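Local coordinates for protein organophosphorus hydrolase (PDB 4LE6) that binds two zinc ions and probably hydrolyses organophosphate triesters, as a phosphotriesterase of the metallo-beta-lactamase superfamily, at residues A[49-54]-A[88-93]; A[247-252]-A[293-298]. All coordinates share one frame; numbering follows the deposited sequence.

Contact 1 pairs two antiparallel strands in one sheet of the alpha-beta/beta-alpha sandwich; contact 2 joins two loops that leave the other sheet and reach the dinuclear zinc site. Their centres are 10 Å apart, and they touch directly. N90 N of contact 1 lies 2.7 Å from A293 O of contact 2, and Y92 OH lies 2.7 Å from P298 O, both probable hydrogen bonds, while the F297 ring packs against Y51 and N90. The zinc ligand H294 hydrogen-bonds through ND1 to A88 O, and the side chain of V89 comes within about 6 Å of a zinc ion, so A88 and V89 belong to the second shell. Both contacts also meet the second subunit.

Contact 1: A[49-54]-A[88-93]; sequences ALYDGY and AVNAYL
Y51 and N90 face each other as a non-hydrogen-bonded antiparallel pair, the amide turned 39° from the phenol ring. N90 OD1 meets the ring edge in its plane, 3.7 Å from Y51 CD1; this buried oxygen has no hydrogen-bonding partner, whereas ND2 is held by L295 O and G292 O. With CG anti to the backbone N (chi1 -175°), the Y51 ring runs forward along its strand, where its edge also reaches A88 CB and one face lies over G53 N. Further along this face, A49 CB sits 3.6 Å from Y92 CE1. On the opposite face L50 CD1 reaches L93 CB at 4.0 Å, and the L50–A91 hydrogen-bonded pair is closed by L50 N to A91 O (2.9 Å) and A91 N to L50 O (2.8 Å). D52 N bonds V89 O at 2.8 Å, but V89 N turns to G53 O (3.2 Å), so D52 and G53 together face V89 as a beta bulge. The D52 carboxylate takes the backbone N-H groups of A107, G116 and V118. L50, A91 and L93 pack under helix 118-124, L50 and L93 also touching strand 100-103; across the sheet, Y51 stands edge-to-face with F297 and with F317 of the second subunit.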
ATOM      1  N   ALA A  49      12.146   1.373   0.524  1.00 17.60           N
ATOM      2  CA  ALA A  49      11.743   0.141  -0.141  1.00 15.21           C
ATOM      3  C   ALA A  49      11.844   0.366  -1.635  1.00 14.60           C
ATOM      4  O   ALA A  49      11.474   1.462  -2.119  1.00 16.85           O
ATOM      5  CB  ALA A  49      10.314  -0.231   0.232  1.00 19.59           C
ATOM      6  N   LEU A  50      12.334  -0.650  -2.354  1.00 15.20           N
ATOM      7  CA  LEU A  50      12.569  -0.560  -3.798  1.00 15.72           C
ATOM      8  C   LEU A  50      11.944  -1.743  -4.534  1.00 16.11           C
ATOM      9  O   LEU A  50      12.227  -2.895  -4.220  1.00 18.95           O
ATOM     10  CB  LEU A  50      14.071  -0.572  -4.089  1.00 14.93           C
ATOM     11  CG  LEU A  50      14.872   0.572  -3.471  1.00 15.00           C
ATOM     12  CD1 LEU A  50      16.342   0.317  -3.675  1.00 15.48           C
ATOM     13  CD2 LEU A  50      14.454   1.903  -4.108  1.00 16.79           C
ATOM     14  N   TYR A  51      11.139  -1.447  -5.545  1.00 16.23           N
ATOM     15  CA  TYR A  51      10.402  -2.460  -6.294  1.00 20.26           C
ATOM     16  C   TYR A  51      11.232  -2.934  -7.472  1.00 21.26           C
ATOM     17  O   TYR A  51      11.759  -2.114  -8.211  1.00 22.45           O
ATOM     18  CB  TYR A  51       9.115  -1.824  -6.786  1.00 21.86           C
ATOM     19  CG  TYR A  51       8.129  -2.708  -7.499  1.00 20.54           C
ATOM     20  CD1 TYR A  51       7.527  -3.792  -6.860  1.00 20.35           C
ATOM     21  CD2 TYR A  51       7.742  -2.423  -8.808  1.00 24.14           C
ATOM     22  CE1 TYR A  51       6.584  -4.582  -7.531  1.00 25.11           C
ATOM     23  CE2 TYR A  51       6.794  -3.204  -9.467  1.00 24.48           C
ATOM     24  CZ  TYR A  51       6.227  -4.272  -8.827  1.00 23.93           C
ATOM     25  OH  TYR A  51       5.291  -5.034  -9.505  1.00 21.45           O
ATOM     26  N   ASP A  52      11.354  -4.250  -7.656  1.00 20.83           N
ATOM     27  CA  ASP A  52      12.063  -4.783  -8.823  1.00 19.71           C
ATOM     28  C   ASP A  52      11.158  -5.087  -9.985  1.00 22.03           C
ATOM     29  O   ASP A  52      11.627  -5.226 -11.120  1.00 20.72           O
ATOM     30  CB  ASP A  52      12.829  -6.074  -8.493  1.00 18.81           C
ATOM     31  CG  ASP A  52      13.913  -6.370  -9.525  1.00 23.01           C
ATOM     32  OD1 ASP A  52      14.691  -5.444  -9.857  1.00 23.70           O
ATOM     33  OD2 ASP A  52      13.960  -7.500 -10.051  1.00 20.21           O
ATOM     34  N   GLY A  53       9.869  -5.231  -9.694  1.00 22.54           N
ATOM     35  CA  GLY A  53       8.905  -5.691 -10.665  1.00 22.66           C
ATOM     36  C   GLY A  53       8.157  -6.896 -10.124  1.00 21.31           C
ATOM     37  O   GLY A  53       8.067  -7.085  -8.910  1.00 19.51           O
ATOM     38  N   TYR A  54       7.635  -7.733 -11.011  1.00 19.13           N
ATOM     39  CA  TYR A  54       6.868  -8.900 -10.584  1.00 20.93           C
ATOM     40  C   TYR A  54       7.179 -10.112 -11.438  1.00 26.38           C
ATOM     41  O   TYR A  54       7.700  -9.994 -12.544  1.00 25.51           O
ATOM     42  CB  TYR A  54       5.359  -8.627 -10.669  1.00 21.23           C
ATOM     43  CG  TYR A  54       4.884  -8.315 -12.081  1.00 20.72           C
ATOM     44  CD1 TYR A  54       4.482  -9.328 -12.955  1.00 19.92           C
ATOM     45  CD2 TYR A  54       4.867  -7.014 -12.555  1.00 21.26           C
ATOM     46  CE1 TYR A  54       4.073  -9.043 -14.242  1.00 21.65           C
ATOM     47  CE2 TYR A  54       4.434  -6.724 -13.851  1.00 23.14           C
ATOM     48  CZ  TYR A  54       4.045  -7.743 -14.681  1.00 23.25           C
ATOM     49  OH  TYR A  54       3.622  -7.461 -15.962  1.00 24.37           O
ATOM     50  N   ALA A  88       5.457  -9.952  -6.221  1.00 18.81           N
ATOM     51  CA  ALA A  88       6.376  -8.823  -6.159  1.00 19.27           C
ATOM     52  C   ALA A  88       7.755  -9.316  -5.784  1.00 19.65           C
ATOM     53  O   ALA A  88       7.893 -10.353  -5.117  1.00 18.47           O
ATOM     54  CB  ALA A  88       5.904  -7.834  -5.109  1.00 19.89           C
ATOM     55  N   VAL A  89       8.766  -8.577  -6.220  1.00 21.12           N
ATOM     56  CA  VAL A  89      10.143  -8.804  -5.810  1.00 22.53           C
ATOM     57  C   VAL A  89      10.662  -7.456  -5.311  1.00 21.57           C
ATOM     58  O   VAL A  89      10.699  -6.481  -6.063  1.00 18.08           O
ATOM     59  CB  VAL A  89      10.995  -9.289  -6.987  1.00 22.34           C
ATOM     60  CG1 VAL A  89      12.464  -9.435  -6.583  1.00 21.15           C
ATOM     61  CG2 VAL A  89      10.460 -10.609  -7.518  1.00 21.40           C
ATOM     62  N   ASN A  90      11.017  -7.387  -4.032  1.00 18.66           N
ATOM     63  CA  ASN A  90      11.449  -6.142  -3.422  1.00 19.39           C
ATOM     64  C   ASN A  90      12.898  -6.187  -2.927  1.00 21.35           C
ATOM     65  O   ASN A  90      13.430  -7.247  -2.597  1.00 23.57           O
ATOM     66  CB  ASN A  90      10.548  -5.795  -2.241  1.00 18.92           C
ATOM     67  CG  ASN A  90       9.079  -5.836  -2.590  1.00 19.94           C
ATOM     68  OD1 ASN A  90       8.641  -5.304  -3.618  1.00 18.88           O
ATOM     69  ND2 ASN A  90       8.297  -6.441  -1.711  1.00 20.02           N
ATOM     70  N   ALA A  91      13.532  -5.025  -2.887  1.00 19.22           N
ATOM     71  CA  ALA A  91      14.828  -4.882  -2.227  1.00 20.17           C
ATOM     72  C   ALA A  91      14.723  -3.696  -1.273  1.00 22.06           C
ATOM     73  O   ALA A  91      13.754  -2.929  -1.347  1.00 20.33           O
ATOM     74  CB  ALA A  91      15.913  -4.673  -3.229  1.00 22.10           C
ATOM     75  N   TYR A  92      15.693  -3.550  -0.374  1.00 21.30           N
ATOM     76  CA  TYR A  92      15.599  -2.481   0.628  1.00 17.09           C
ATOM     77  C   TYR A  92      16.897  -1.722   0.804  1.00 19.65           C
ATOM     78  O   TYR A  92      17.941  -2.324   0.930  1.00 20.84           O
ATOM     79  CB  TYR A  92      15.117  -3.075   1.951  1.00 15.46           C
ATOM     80  CG  TYR A  92      13.743  -3.654   1.760  1.00 15.12           C
ATOM     81  CD1 TYR A  92      12.614  -2.850   1.875  1.00 15.62           C
ATOM     82  CD2 TYR A  92      13.573  -4.975   1.373  1.00 21.69           C
ATOM     83  CE1 TYR A  92      11.363  -3.359   1.678  1.00 17.25           C
ATOM     84  CE2 TYR A  92      12.315  -5.485   1.161  1.00 20.21           C
ATOM     85  CZ  TYR A  92      11.216  -4.660   1.300  1.00 15.84           C
ATOM     86  OH  TYR A  92       9.946  -5.159   1.073  1.00 18.64           O
ATOM     87  N   LEU A  93      16.806  -0.397   0.827  1.00 19.94           N
ATOM     88  CA  LEU A  93      17.976   0.462   0.946  1.00 19.90           C
ATOM     89  C   LEU A  93      17.852   1.190   2.261  1.00 21.20           C
ATOM     90  O   LEU A  93      16.870   1.894   2.474  1.00 21.90           O
ATOM     91  CB  LEU A  93      17.979   1.474  -0.195  1.00 18.18           C
ATOM     92  CG  LEU A  93      19.127   2.475  -0.265  1.00 21.16           C
ATOM     93  CD1 LEU A  93      20.439   1.760  -0.494  1.00 22.47           C
ATOM     94  CD2 LEU A  93      18.841   3.468  -1.384  1.00 22.38           C
TER

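Contact 2: A[247-252]-A[293-298]. With ZN (zinc ion), chain K; ZN (zinc ion), chain J.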
ATOM      1  N   ASP A 247      13.211 -14.407   1.935  1.00 19.50           N
ATOM      2  CA  ASP A 247      12.182 -15.292   1.422  1.00 21.13           C
ATOM      3  C   ASP A 247      11.588 -16.225   2.493  1.00 24.20           C
ATOM      4  O   ASP A 247      11.282 -17.391   2.216  1.00 22.85           O
ATOM      5  CB  ASP A 247      12.762 -16.095   0.255  1.00 20.82           C
ATOM      6  CG  ASP A 247      12.882 -15.270  -1.018  1.00 22.96           C
ATOM      7  OD1 ASP A 247      12.801 -14.028  -0.930  1.00 20.02           O
ATOM      8  OD2 ASP A 247      13.067 -15.867  -2.102  1.00 20.55           O
ATOM      9  N   ILE A 248      11.407 -15.701   3.703  1.00 23.90           N
ATOM     10  CA  ILE A 248      10.676 -16.405   4.771  1.00 25.24           C
ATOM     11  C   ILE A 248       9.330 -16.905   4.276  1.00 26.17           C
ATOM     12  O   ILE A 248       8.866 -17.977   4.653  1.00 26.42           O
ATOM     13  CB  ILE A 248      10.415 -15.456   5.970  1.00 26.70           C
ATOM     14  CG1 ILE A 248      11.739 -15.044   6.605  1.00 28.59           C
ATOM     15  CG2 ILE A 248       9.468 -16.099   7.009  1.00 27.34           C
ATOM     16  CD1 ILE A 248      12.659 -16.227   6.982  1.00 30.79           C
ATOM     17  N   LEU A 249       8.688 -16.128   3.422  1.00 24.98           N
ATOM     18  CA  LEU A 249       7.514 -16.643   2.759  1.00 28.22           C
ATOM     19  C   LEU A 249       7.332 -15.943   1.440  1.00 25.24           C
ATOM     20  O   LEU A 249       7.871 -14.865   1.200  1.00 24.26           O
ATOM     21  CB  LEU A 249       6.263 -16.564   3.635  1.00 32.36           C
ATOM     22  CG  LEU A 249       5.748 -15.216   4.124  1.00 31.63           C
ATOM     23  CD1 LEU A 249       4.740 -14.621   3.137  1.00 27.53           C
ATOM     24  CD2 LEU A 249       5.114 -15.406   5.490  1.00 29.88           C
ATOM     25  N   LEU A 250       6.596 -16.622   0.587  1.00 23.08           N
ATOM     26  CA  LEU A 250       6.451 -16.266  -0.802  1.00 29.86           C
ATOM     27  C   LEU A 250       5.046 -15.780  -1.137  1.00 29.31           C
ATOM     28  O   LEU A 250       4.863 -15.100  -2.135  1.00 27.96           O
ATOM     29  CB  LEU A 250       6.739 -17.500  -1.639  1.00 38.16           C
ATOM     30  CG  LEU A 250       7.595 -17.260  -2.874  1.00 52.75           C
ATOM     31  CD1 LEU A 250       9.059 -17.566  -2.563  1.00 53.28           C
ATOM     32  CD2 LEU A 250       7.051 -18.121  -3.988  1.00 64.60           C
ATOM     33  N   ASN A 251       4.058 -16.150  -0.324  1.00 27.36           N
ATOM     34  CA  ASN A 251       2.667 -15.778  -0.601  1.00 25.58           C
ATOM     35  C   ASN A 251       1.957 -15.340   0.669  1.00 23.31           C
ATOM     36  O   ASN A 251       1.653 -16.165   1.534  1.00 22.38           O
ATOM     37  CB  ASN A 251       1.929 -16.951  -1.243  1.00 23.51           C
ATOM     38  CG  ASN A 251       0.541 -16.571  -1.755  1.00 27.99           C
ATOM     39  OD1 ASN A 251      -0.230 -15.906  -1.063  1.00 26.93           O
ATOM     40  ND2 ASN A 251       0.222 -16.992  -2.975  1.00 32.00           N
ATOM     41  N   HIS A 252       1.705 -14.039   0.777  1.00 23.29           N
ATOM     42  CA  HIS A 252       1.164 -13.446   1.994  1.00 24.37           C
ATOM     43  C   HIS A 252      -0.268 -13.928   2.255  1.00 26.24           C
ATOM     44  O   HIS A 252      -0.729 -13.922   3.397  1.00 26.63           O
ATOM     45  CB  HIS A 252       1.151 -11.929   1.873  1.00 26.11           C
ATOM     46  CG  HIS A 252       0.085 -11.427   0.955  1.00 26.42           C
ATOM     47  ND1 HIS A 252       0.217 -11.458  -0.415  1.00 30.76           N
ATOM     48  CD2 HIS A 252      -1.149 -10.934   1.205  1.00 25.22           C
ATOM     49  CE1 HIS A 252      -0.883 -10.982  -0.973  1.00 31.51           C
ATOM     50  NE2 HIS A 252      -1.729 -10.658  -0.011  1.00 32.01           N
ATOM     51  N   ALA A 293      10.843  -9.623   0.879  1.00 17.74           N
ATOM     52  CA  ALA A 293      11.180  -9.589  -0.534  1.00 18.64           C
ATOM     53  C   ALA A 293      10.010  -9.908  -1.446  1.00 20.66           C
ATOM     54  O   ALA A 293       9.957  -9.435  -2.592  1.00 17.87           O
ATOM     55  CB  ALA A 293      12.320 -10.543  -0.812  1.00 21.20           C
ATOM     56  N   HIS A 294       9.069 -10.719  -0.969  1.00 22.36           N
ATOM     57  CA  HIS A 294       7.941 -11.129  -1.817  1.00 21.03           C
ATOM     58  C   HIS A 294       6.579 -10.779  -1.238  1.00 20.18           C
ATOM     59  O   HIS A 294       5.543 -11.318  -1.659  1.00 20.06           O
ATOM     60  CB  HIS A 294       8.038 -12.622  -2.137  1.00 22.39           C
ATOM     61  CG  HIS A 294       9.295 -12.973  -2.868  1.00 25.56           C
ATOM     62  ND1 HIS A 294       9.637 -12.385  -4.068  1.00 24.37           N
ATOM     63  CD2 HIS A 294      10.313 -13.806  -2.552  1.00 23.81           C
ATOM     64  CE1 HIS A 294      10.807 -12.847  -4.463  1.00 21.40           C
ATOM     65  NE2 HIS A 294      11.245 -13.704  -3.558  1.00 21.62           N
ATOM     66  N   LEU A 295       6.572  -9.839  -0.306  1.00 17.80           N
ATOM     67  CA  LEU A 295       5.323  -9.304   0.216  1.00 18.77           C
ATOM     68  C   LEU A 295       4.903  -8.164  -0.724  1.00 18.91           C
ATOM     69  O   LEU A 295       5.752  -7.605  -1.413  1.00 18.76           O
ATOM     70  CB  LEU A 295       5.508  -8.811   1.657  1.00 18.35           C
ATOM     71  CG  LEU A 295       5.976  -9.899   2.631  1.00 20.32           C
ATOM     72  CD1 LEU A 295       6.193  -9.316   4.022  1.00 22.65           C
ATOM     73  CD2 LEU A 295       4.989 -11.060   2.690  1.00 19.89           C
ATOM     74  N   PRO A 296       3.601  -7.852  -0.782  1.00 17.63           N
ATOM     75  CA  PRO A 296       3.128  -6.776  -1.663  1.00 18.25           C
ATOM     76  C   PRO A 296       3.869  -5.484  -1.371  1.00 17.98           C
ATOM     77  O   PRO A 296       4.014  -5.100  -0.211  1.00 18.28           O
ATOM     78  CB  PRO A 296       1.646  -6.678  -1.325  1.00 17.88           C
ATOM     79  CG  PRO A 296       1.288  -8.036  -0.796  1.00 19.67           C
ATOM     80  CD  PRO A 296       2.493  -8.441  -0.014  1.00 18.83           C
ATOM     81  N   PHE A 297       4.413  -4.874  -2.416  1.00 20.80           N
ATOM     82  CA  PHE A 297       5.295  -3.723  -2.266  1.00 22.06           C
ATOM     83  C   PHE A 297       4.528  -2.620  -1.551  1.00 20.81           C
ATOM     84  O   PHE A 297       3.339  -2.430  -1.838  1.00 20.05           O
ATOM     85  CB  PHE A 297       5.733  -3.236  -3.656  1.00 20.94           C
ATOM     86  CG  PHE A 297       6.565  -2.021  -3.607  1.00 19.79           C
ATOM     87  CD1 PHE A 297       7.925  -2.119  -3.382  1.00 17.53           C
ATOM     88  CD2 PHE A 297       5.990  -0.765  -3.736  1.00 21.30           C
ATOM     89  CE1 PHE A 297       8.708  -0.985  -3.288  1.00 17.45           C
ATOM     90  CE2 PHE A 297       6.769   0.369  -3.646  1.00 20.75           C
ATOM     91  CZ  PHE A 297       8.134   0.254  -3.420  1.00 16.49           C
ATOM     92  N   PRO A 298       5.193  -1.852  -0.670  1.00 16.72           N
ATOM     93  CA  PRO A 298       6.609  -1.786  -0.286  1.00 17.44           C
ATOM     94  C   PRO A 298       7.113  -2.947   0.586  1.00 20.30           C
ATOM     95  O   PRO A 298       8.290  -2.992   0.926  1.00 19.46           O
ATOM     96  CB  PRO A 298       6.696  -0.465   0.487  1.00 16.15           C
ATOM     97  CG  PRO A 298       5.362  -0.272   1.047  1.00 16.32           C
ATOM     98  CD  PRO A 298       4.401  -0.817   0.023  1.00 16.37           C
TER
HETATM   99 ZN    ZN K 406      13.050 -14.640  -3.855  1.00 20.50          ZN
HETATM  100 ZN    ZN J 405      14.520 -17.299  -3.030  1.00 24.94          ZN
HETATM  101  O   HOH W   1       9.291 -12.546   1.616  1.00 25.19           O
HETATM  102  O   HOH W   2       3.133 -12.398  -1.222  1.00 19.18           O
HETATM  103  O   HOH W   3      13.722 -16.146  -4.638  1.00 14.52           O
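A293 sets its CB 3.5 Å from D247 OD1 and beneath one face of the H294 ring. H294, its ND1 held by A88, delivers NE2 to a zinc ion at 2.1 Å. D247 OD2 binds the same metal and bridges to the second zinc at 2.2 Å, its carboxylate turned 56° from the imidazole and OD2 lying in the ring plane at its edge. The backbone of H294 is tied to the first loop through water: one molecule accepts from H294 N and donates to L249 O, another donates to H294 O (2.7 Å) and accepts from H252 N. L295 follows, its CD2 against L249 CD1 at 3.6 Å, the two side chains crossing at about a right angle. P296 lays CG over one face of the H252 imidazole, a CH-pi contact 3.8 Å from the centroid; CG of H252 lies between its backbone N and carbonyl carbon (chi1 74°), which turns the ring to P296. Water 3 bridges the zincs, completing with H139, H141, D143, H144 and H226 a dinuclear site of the metallo-beta-lactamase type. Two zincs on one water probably lower its pKa, consistent with its serving as the nucleophile, as in relatives.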